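Ribonucleoside-diphosphate reductase (Pseudomonas aeruginosa, PDB 5IM3) probably reduces ribonucleoside diphosphates to the deoxyribonucleotides needed for DNA synthesis, under allosteric control by nucleotides such as dATP. Local coordinates at residues L586-T591 / T902-R907; T626-V631 / A696-C701. All blocks are in the same frame, centred on the assembly; numbering follows the deposited sequence.

Contact 1 of 2, residues L586-T591 / T902-R907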
ATOM      1  N   LEU A 586     -30.876  19.470 -13.778  1.00 36.16           N
ATOM      2  CA  LEU A 586     -30.196  18.185 -13.892  1.00 40.81           C
ATOM      3  C   LEU A 586     -28.818  18.324 -14.537  1.00 43.43           C
ATOM      4  O   LEU A 586     -27.877  17.614 -14.165  1.00 44.37           O
ATOM      5  CB  LEU A 586     -31.067  17.216 -14.694  1.00 39.77           C
ATOM      6  CG  LEU A 586     -30.479  15.835 -14.994  1.00 44.91           C
ATOM      7  CD1 LEU A 586     -30.160  15.073 -13.710  1.00 45.03           C
ATOM      8  CD2 LEU A 586     -31.436  15.032 -15.862  1.00 44.41           C
ATOM      9  N   CYS A 587     -28.680  19.231 -15.506  1.00 42.62           N
ATOM     10  CA  CYS A 587     -27.455  19.356 -16.287  1.00 44.75           C
ATOM     11  C   CYS A 587     -26.651  20.608 -15.951  1.00 43.00           C
ATOM     12  O   CYS A 587     -25.604  20.836 -16.564  1.00 41.14           O
ATOM     13  CB  CYS A 587     -27.798  19.324 -17.781  1.00 47.53           C
ATOM     14  SG  CYS A 587     -28.646  17.800 -18.279  1.00 49.70           S
ATOM     15  N   THR A 588     -27.120  21.424 -15.005  1.00 41.42           N
ATOM     16  CA  THR A 588     -26.343  22.497 -14.375  1.00 40.69           C
ATOM     17  C   THR A 588     -26.047  23.660 -15.318  1.00 40.28           C
ATOM     18  O   THR A 588     -24.992  24.283 -15.215  1.00 45.06           O
ATOM     19  CB  THR A 588     -25.030  21.968 -13.777  1.00 40.55           C
ATOM     20  OG1 THR A 588     -24.079  21.714 -14.818  1.00 42.76           O
ATOM     21  CG2 THR A 588     -25.280  20.695 -12.976  1.00 40.09           C
ATOM     22  N   GLU A 589     -26.968  23.992 -16.228  1.00 43.71           N
ATOM     23  CA  GLU A 589     -26.830  25.179 -17.063  1.00 45.82           C
ATOM     24  C   GLU A 589     -28.005  26.141 -16.938  1.00 47.09           C
ATOM     25  O   GLU A 589     -27.975  27.212 -17.556  1.00 46.83           O
ATOM     26  CB  GLU A 589     -26.651  24.788 -18.540  1.00 48.47           C
ATOM     27  CG  GLU A 589     -27.943  24.495 -19.321  1.00 49.77           C
ATOM     28  CD  GLU A 589     -28.570  23.166 -18.962  1.00 50.41           C
ATOM     29  OE1 GLU A 589     -28.079  22.499 -18.026  1.00 50.59           O
ATOM     30  OE2 GLU A 589     -29.554  22.784 -19.626  1.00 51.84           O
ATOM     31  N   ILE A 590     -29.029  25.800 -16.160  1.00 44.36           N
ATOM     32  CA  ILE A 590     -30.251  26.588 -16.055  1.00 46.32           C
ATOM     33  C   ILE A 590     -30.289  27.258 -14.688  1.00 46.62           C
ATOM     34  O   ILE A 590     -29.949  26.639 -13.674  1.00 45.95           O
ATOM     35  CB  ILE A 590     -31.492  25.700 -16.272  1.00 44.85           C
ATOM     36  CG1 ILE A 590     -31.409  25.004 -17.636  1.00 44.14           C
ATOM     37  CG2 ILE A 590     -32.767  26.514 -16.153  1.00 44.88           C
ATOM     38  CD1 ILE A 590     -31.357  25.956 -18.824  1.00 44.66           C
ATOM     39  N   THR A 591     -30.716  28.532 -14.662  1.00 45.74           N
ATOM     40  CA  THR A 591     -30.802  29.304 -13.418  1.00 49.18           C
ATOM     41  C   THR A 591     -32.114  30.092 -13.455  1.00 48.69           C
ATOM     42  O   THR A 591     -32.148  31.267 -13.825  1.00 48.34           O
ATOM     43  CB  THR A 591     -29.594  30.226 -13.231  1.00 50.42           C
ATOM     44  OG1 THR A 591     -29.469  31.099 -14.360  1.00 52.27           O
ATOM     45  CG2 THR A 591     -28.314  29.421 -13.077  1.00 50.47           C
ATOM     46  N   THR A 902     -21.615  27.428 -12.649  1.00 49.67           N
ATOM     47  CA  THR A 902     -21.800  26.000 -12.442  1.00 48.89           C
ATOM     48  C   THR A 902     -20.595  25.233 -12.963  1.00 47.52           C
ATOM     49  O   THR A 902     -19.862  25.699 -13.840  1.00 48.56           O
ATOM     50  CB  THR A 902     -23.062  25.489 -13.152  1.00 47.05           C
ATOM     51  OG1 THR A 902     -23.025  25.887 -14.529  1.00 47.48           O
ATOM     52  CG2 THR A 902     -24.320  26.040 -12.494  1.00 47.90           C
ATOM     53  N   THR A 903     -20.402  24.044 -12.403  1.00 43.94           N
ATOM     54  CA  THR A 903     -19.565  23.022 -13.006  1.00 43.38           C
ATOM     55  C   THR A 903     -20.377  21.739 -13.059  1.00 40.38           C
ATOM     56  O   THR A 903     -21.376  21.584 -12.354  1.00 38.01           O
ATOM     57  CB  THR A 903     -18.243  22.786 -12.243  1.00 45.72           C
ATOM     58  OG1 THR A 903     -18.506  22.146 -10.986  1.00 45.49           O
ATOM     59  CG2 THR A 903     -17.506  24.098 -12.006  1.00 46.22           C
ATOM     60  N   TYR A 904     -19.937  20.820 -13.911  1.00 41.89           N
ATOM     61  CA  TYR A 904     -20.708  19.624 -14.216  1.00 42.53           C
ATOM     62  C   TYR A 904     -19.890  18.392 -13.839  1.00 44.62           C
ATOM     63  O   TYR A 904     -19.286  18.360 -12.761  1.00 45.62           O
ATOM     64  CB  TYR A 904     -21.096  19.642 -15.702  1.00 45.41           C
ATOM     65  CG  TYR A 904     -22.250  18.744 -16.114  1.00 44.95           C
ATOM     66  CD1 TYR A 904     -23.097  18.169 -15.175  1.00 43.84           C
ATOM     67  CD2 TYR A 904     -22.480  18.468 -17.457  1.00 44.96           C
ATOM     68  CE1 TYR A 904     -24.140  17.349 -15.564  1.00 45.51           C
ATOM     69  CE2 TYR A 904     -23.516  17.649 -17.852  1.00 44.00           C
ATOM     70  CZ  TYR A 904     -24.342  17.093 -16.907  1.00 46.67           C
ATOM     71  OH  TYR A 904     -25.377  16.280 -17.308  1.00 49.67           O
ATOM     72  N   TYR A 905     -19.849  17.383 -14.705  1.00 46.99           N
ATOM     73  CA  TYR A 905     -19.093  16.175 -14.406  1.00 48.77           C
ATOM     74  C   TYR A 905     -17.610  16.479 -14.248  1.00 47.70           C
ATOM     75  O   TYR A 905     -17.056  17.360 -14.909  1.00 46.72           O
ATOM     76  CB  TYR A 905     -19.260  15.140 -15.516  1.00 50.98           C
ATOM     77  CG  TYR A 905     -20.591  14.436 -15.539  1.00 55.40           C
ATOM     78  CD1 TYR A 905     -20.870  13.415 -14.643  1.00 57.42           C
ATOM     79  CD2 TYR A 905     -21.558  14.770 -16.476  1.00 56.72           C
ATOM     80  CE1 TYR A 905     -22.083  12.758 -14.668  1.00 59.30           C
ATOM     81  CE2 TYR A 905     -22.772  14.120 -16.510  1.00 57.33           C
ATOM     82  CZ  TYR A 905     -23.029  13.115 -15.607  1.00 59.45           C
ATOM     83  OH  TYR A 905     -24.244  12.467 -15.643  1.00 63.10           O
ATOM     84  N   LEU A 906     -16.966  15.722 -13.367  1.00 47.43           N
ATOM     85  CA  LEU A 906     -15.514  15.656 -13.301  1.00 47.84           C
ATOM     86  C   LEU A 906     -15.074  14.349 -13.949  1.00 49.33           C
ATOM     87  O   LEU A 906     -15.523  13.268 -13.547  1.00 47.45           O
ATOM     88  CB  LEU A 906     -15.014  15.740 -11.859  1.00 47.55           C
ATOM     89  CG  LEU A 906     -13.521  15.448 -11.666  1.00 49.51           C
ATOM     90  CD1 LEU A 906     -12.664  16.506 -12.344  1.00 48.74           C
ATOM     91  CD2 LEU A 906     -13.191  15.351 -10.193  1.00 51.79           C
ATOM     92  N   ARG A 907     -14.218  14.451 -14.960  1.00 51.95           N
ATOM     93  CA  ARG A 907     -13.576  13.296 -15.578  1.00 54.32           C
ATOM     94  C   ARG A 907     -12.117  13.311 -15.143  1.00 53.23           C
ATOM     95  O   ARG A 907     -11.356  14.201 -15.535  1.00 52.88           O
ATOM     96  CB  ARG A 907     -13.715  13.343 -17.096  1.00 56.82           C
ATOM     97  CG  ARG A 907     -15.156  13.368 -17.583  1.00 59.61           C
ATOM     98  CD  ARG A 907     -15.799  11.993 -17.506  1.00 62.80           C
ATOM     99  NE  ARG A 907     -17.156  12.004 -18.054  1.00 65.17           N
ATOM    100  CZ  ARG A 907     -18.271  12.003 -17.329  1.00 67.18           C
ATOM    101  NH1 ARG A 907     -18.220  11.980 -16.002  1.00 69.12           N
ATOM    102  NH2 ARG A 907     -19.451  12.016 -17.937  1.00 67.60           N
TER
HETATM  103  O   HOH W   1     -21.730  23.124 -15.427  1.00 50.55           O
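Thr588 and Thr902 bring two irregular stretches of backbone together, their CA atoms 6.1 Å apart, just before residues 906-907 enter a strand. Thr902 OG1 donates to Thr588 O at 2.6 Å, meeting the carbonyl nearly head-on (C=O...donor angle 167°); with chi1 53° the hydroxyl sits between its own N and C. One water bridges the two hydroxyls, donating to Thr588 OG1 at 2.8 Å and to Thr902 OG1 at 3.2 Å, so both share one solvent molecule in a buried setting. The loop carrying Cys587 reaches into the α/β barrel of the reductase, and the Cys587, Tyr904, Tyr905 series is consistent with the cysteine and tyrosine pair of the radical-transfer path in class I enzymes. Cys587 O lies over the centre of one face of the Tyr904 ring, 3.7 Å above its plane, while Tyr905 CD2 lies over the opposite face. Because Tyr904 CG is anti to its N (chi1 -161°), the ring reaches back along 586-588, ending with OH 3.7 Å from Cys587 SG. Thr588 OG1 approaches the same ring obliquely, 3.7 Å from Tyr904 CD1. Trp562 packs edge-to-face with both tyrosines, and Ser875 OG hydrogen-bonds Cys587 O.

Contact 2 of 2, residues T626-V631 / A696-C701; sequences TVKTAV and AIQASC
Neither an aromatic ring nor a charged planar group enters the meeting of Val627, Lys628 and Val631 with Ala696 and Ala699; aliphatic carbons meet small methyls and bare backbone instead. The two short helical segments cross at -53° with their axes 8.6 Å apart, a close approach that the alanines permit. Val627 CG1, anti to its backbone N (chi1 171°), presses against the opposing backbone, 3.3 Å from Ala696 N and 3.4 Å from Ala696 CA, the latter tighter than ordinary van der Waals contact. One helical turn on, the Ala699 methyl points into the facing helix: its CB lies 3.8 Å from Lys628 CA and 4.0 Å from Val631 CB. Lys628 lays CG alongside that same methyl, at 4.1 Å from Ala699 CB, before its extended chain runs to the margin of the interface, where NZ makes long, weak ion pairs with Glu624 and Asp702. Beyond the crossing, Ser700 OG is hydrogen-bonded to Asn763. Helix 620-640 lies between the parallel strands 600-608 and 659-663 in the chain, and Val627 and Ala630 pack on Leu660 of the latter; helix 337-349 covers Thr629, and helix 751-757 takes Ile697 on the far side of helix 679-707.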
ATOM      1  N   THR A 626     -30.002  33.457 -38.101  1.00 66.11           N
ATOM      2  CA  THR A 626     -30.324  32.187 -37.461  1.00 66.97           C
ATOM      3  C   THR A 626     -30.760  32.390 -36.013  1.00 61.73           C
ATOM      4  O   THR A 626     -31.688  31.725 -35.541  1.00 59.08           O
ATOM      5  CB  THR A 626     -29.121  31.250 -37.532  1.00 70.56           C
ATOM      6  OG1 THR A 626     -27.997  31.881 -36.911  1.00 73.57           O
ATOM      7  CG2 THR A 626     -28.784  30.921 -38.987  1.00 70.90           C
ATOM      8  N   VAL A 627     -30.108  33.309 -35.296  1.00 54.65           N
ATOM      9  CA  VAL A 627     -30.480  33.562 -33.906  1.00 52.59           C
ATOM     10  C   VAL A 627     -31.880  34.160 -33.832  1.00 52.14           C
ATOM     11  O   VAL A 627     -32.685  33.782 -32.972  1.00 49.94           O
ATOM     12  CB  VAL A 627     -29.439  34.472 -33.228  1.00 50.30           C
ATOM     13  CG1 VAL A 627     -29.927  34.919 -31.850  1.00 50.86           C
ATOM     14  CG2 VAL A 627     -28.116  33.745 -33.096  1.00 50.93           C
ATOM     15  N   LYS A 628     -32.190  35.108 -34.718  1.00 56.08           N
ATOM     16  CA  LYS A 628     -33.517  35.713 -34.714  1.00 58.18           C
ATOM     17  C   LYS A 628     -34.604  34.657 -34.866  1.00 55.63           C
ATOM     18  O   LYS A 628     -35.616  34.690 -34.155  1.00 51.05           O
ATOM     19  CB  LYS A 628     -33.627  36.751 -35.830  1.00 60.71           C
ATOM     20  CG  LYS A 628     -32.986  38.090 -35.510  1.00 63.90           C
ATOM     21  CD  LYS A 628     -33.250  39.099 -36.623  1.00 66.73           C
ATOM     22  CE  LYS A 628     -32.958  40.522 -36.178  1.00 68.94           C
ATOM     23  NZ  LYS A 628     -33.432  41.519 -37.182  1.00 73.26           N
ATOM     24  N   THR A 629     -34.412  33.713 -35.791  1.00 53.86           N
ATOM     25  CA  THR A 629     -35.412  32.672 -35.992  1.00 55.10           C
ATOM     26  C   THR A 629     -35.389  31.651 -34.863  1.00 52.90           C
ATOM     27  O   THR A 629     -36.441  31.118 -34.494  1.00 51.89           O
ATOM     28  CB  THR A 629     -35.190  31.981 -37.336  1.00 53.51           C
ATOM     29  OG1 THR A 629     -35.309  32.944 -38.389  1.00 55.51           O
ATOM     30  CG2 THR A 629     -36.215  30.873 -37.558  1.00 53.61           C
ATOM     31  N   ALA A 630     -34.207  31.364 -34.313  1.00 53.72           N
ATOM     32  CA  ALA A 630     -34.105  30.420 -33.206  1.00 50.23           C
ATOM     33  C   ALA A 630     -34.901  30.904 -32.001  1.00 51.17           C
ATOM     34  O   ALA A 630     -35.680  30.147 -31.411  1.00 48.85           O
ATOM     35  CB  ALA A 630     -32.638  30.218 -32.832  1.00 49.92           C
ATOM     36  N   VAL A 631     -34.716  32.169 -31.618  1.00 55.33           N
ATOM     37  CA  VAL A 631     -35.411  32.699 -30.449  1.00 54.78           C
ATOM     38  C   VAL A 631     -36.918  32.651 -30.661  1.00 55.62           C
ATOM     39  O   VAL A 631     -37.677  32.316 -29.744  1.00 53.02           O
ATOM     40  CB  VAL A 631     -34.925  34.130 -30.141  1.00 56.74           C
ATOM     41  CG1 VAL A 631     -35.750  34.751 -29.015  1.00 56.23           C
ATOM     42  CG2 VAL A 631     -33.445  34.120 -29.771  1.00 54.49           C
ATOM     43  N   ALA A 696     -29.267  37.498 -29.843  1.00 54.63           N
ATOM     44  CA  ALA A 696     -30.330  36.866 -29.070  1.00 57.47           C
ATOM     45  C   ALA A 696     -31.119  37.906 -28.286  1.00 55.91           C
ATOM     46  O   ALA A 696     -32.356  37.915 -28.306  1.00 55.11           O
ATOM     47  CB  ALA A 696     -29.739  35.808 -28.137  1.00 54.36           C
ATOM     48  N   ILE A 697     -30.417  38.808 -27.598  1.00 51.12           N
ATOM     49  CA  ILE A 697     -31.101  39.866 -26.865  1.00 52.71           C
ATOM     50  C   ILE A 697     -31.877  40.755 -27.828  1.00 54.49           C
ATOM     51  O   ILE A 697     -33.027  41.126 -27.564  1.00 53.04           O
ATOM     52  CB  ILE A 697     -30.088  40.668 -26.023  1.00 54.02           C
ATOM     53  CG1 ILE A 697     -29.523  39.778 -24.906  1.00 52.34           C
ATOM     54  CG2 ILE A 697     -30.744  41.925 -25.438  1.00 55.63           C
ATOM     55  CD1 ILE A 697     -28.432  40.424 -24.077  1.00 50.73           C
ATOM     56  N   GLN A 698     -31.266  41.104 -28.964  1.00 57.64           N
ATOM     57  CA  GLN A 698     -31.958  41.928 -29.950  1.00 59.61           C
ATOM     58  C   GLN A 698     -33.201  41.226 -30.483  1.00 59.73           C
ATOM     59  O   GLN A 698     -34.235  41.866 -30.710  1.00 58.36           O
ATOM     60  CB  GLN A 698     -31.009  42.280 -31.095  1.00 61.84           C
ATOM     61  CG  GLN A 698     -31.609  43.220 -32.120  1.00 63.61           C
ATOM     62  CD  GLN A 698     -30.656  43.541 -33.250  1.00 65.29           C
ATOM     63  OE1 GLN A 698     -29.978  42.657 -33.774  1.00 66.03           O
ATOM     64  NE2 GLN A 698     -30.592  44.811 -33.629  1.00 67.22           N
ATOM     65  N   ALA A 699     -33.118  39.908 -30.691  1.00 63.04           N
ATOM     66  CA  ALA A 699     -34.275  39.157 -31.170  1.00 62.72           C
ATOM     67  C   ALA A 699     -35.407  39.181 -30.152  1.00 62.97           C
ATOM     68  O   ALA A 699     -36.584  39.284 -30.521  1.00 64.95           O
ATOM     69  CB  ALA A 699     -33.875  37.715 -31.482  1.00 61.73           C
ATOM     70  N   SER A 700     -35.077  39.081 -28.864  1.00 56.34           N
ATOM     71  CA  SER A 700     -36.113  39.123 -27.841  1.00 56.11           C
ATOM     72  C   SER A 700     -36.834  40.466 -27.839  1.00 56.27           C
ATOM     73  O   SER A 700     -38.035  40.523 -27.555  1.00 55.70           O
ATOM     74  CB  SER A 700     -35.503  38.832 -26.467  1.00 54.67           C
ATOM     75  OG  SER A 700     -36.472  38.309 -25.574  1.00 53.00           O
ATOM     76  N   CYS A 701     -36.122  41.551 -28.157  1.00 57.74           N
ATOM     77  CA  CYS A 701     -36.771  42.854 -28.278  1.00 61.39           C
ATOM     78  C   CYS A 701     -37.755  42.875 -29.441  1.00 62.90           C
ATOM     79  O   CYS A 701     -38.805  43.524 -29.363  1.00 64.98           O
ATOM     80  CB  CYS A 701     -35.722  43.955 -28.456  1.00 62.38           C
ATOM     81  SG  CYS A 701     -34.576  44.171 -27.078  1.00 63.53           S
TER

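From the N terminus the chain passes through two ATP cones and the all-alpha region before entering the barrel range that holds all four segments. Residues 586-591 come first, in the loop ahead of strand 600-608. Helix 620-640 follows, then strand 659-663 and helix 679-707, and contact 2 closes this 64-residue excursion, tying two barrel-region helices together. The chain then runs on to 902-907, whose return to 586-591 closes contact 1 across 310 residues. Contact 2 is thus nested inside contact 1. Their centres lie 25 Å apart and their nearest atoms about 14 Å; the inner loop joins helix to helix, the outer one joins the cysteine-bearing loop to the C-terminal strand region.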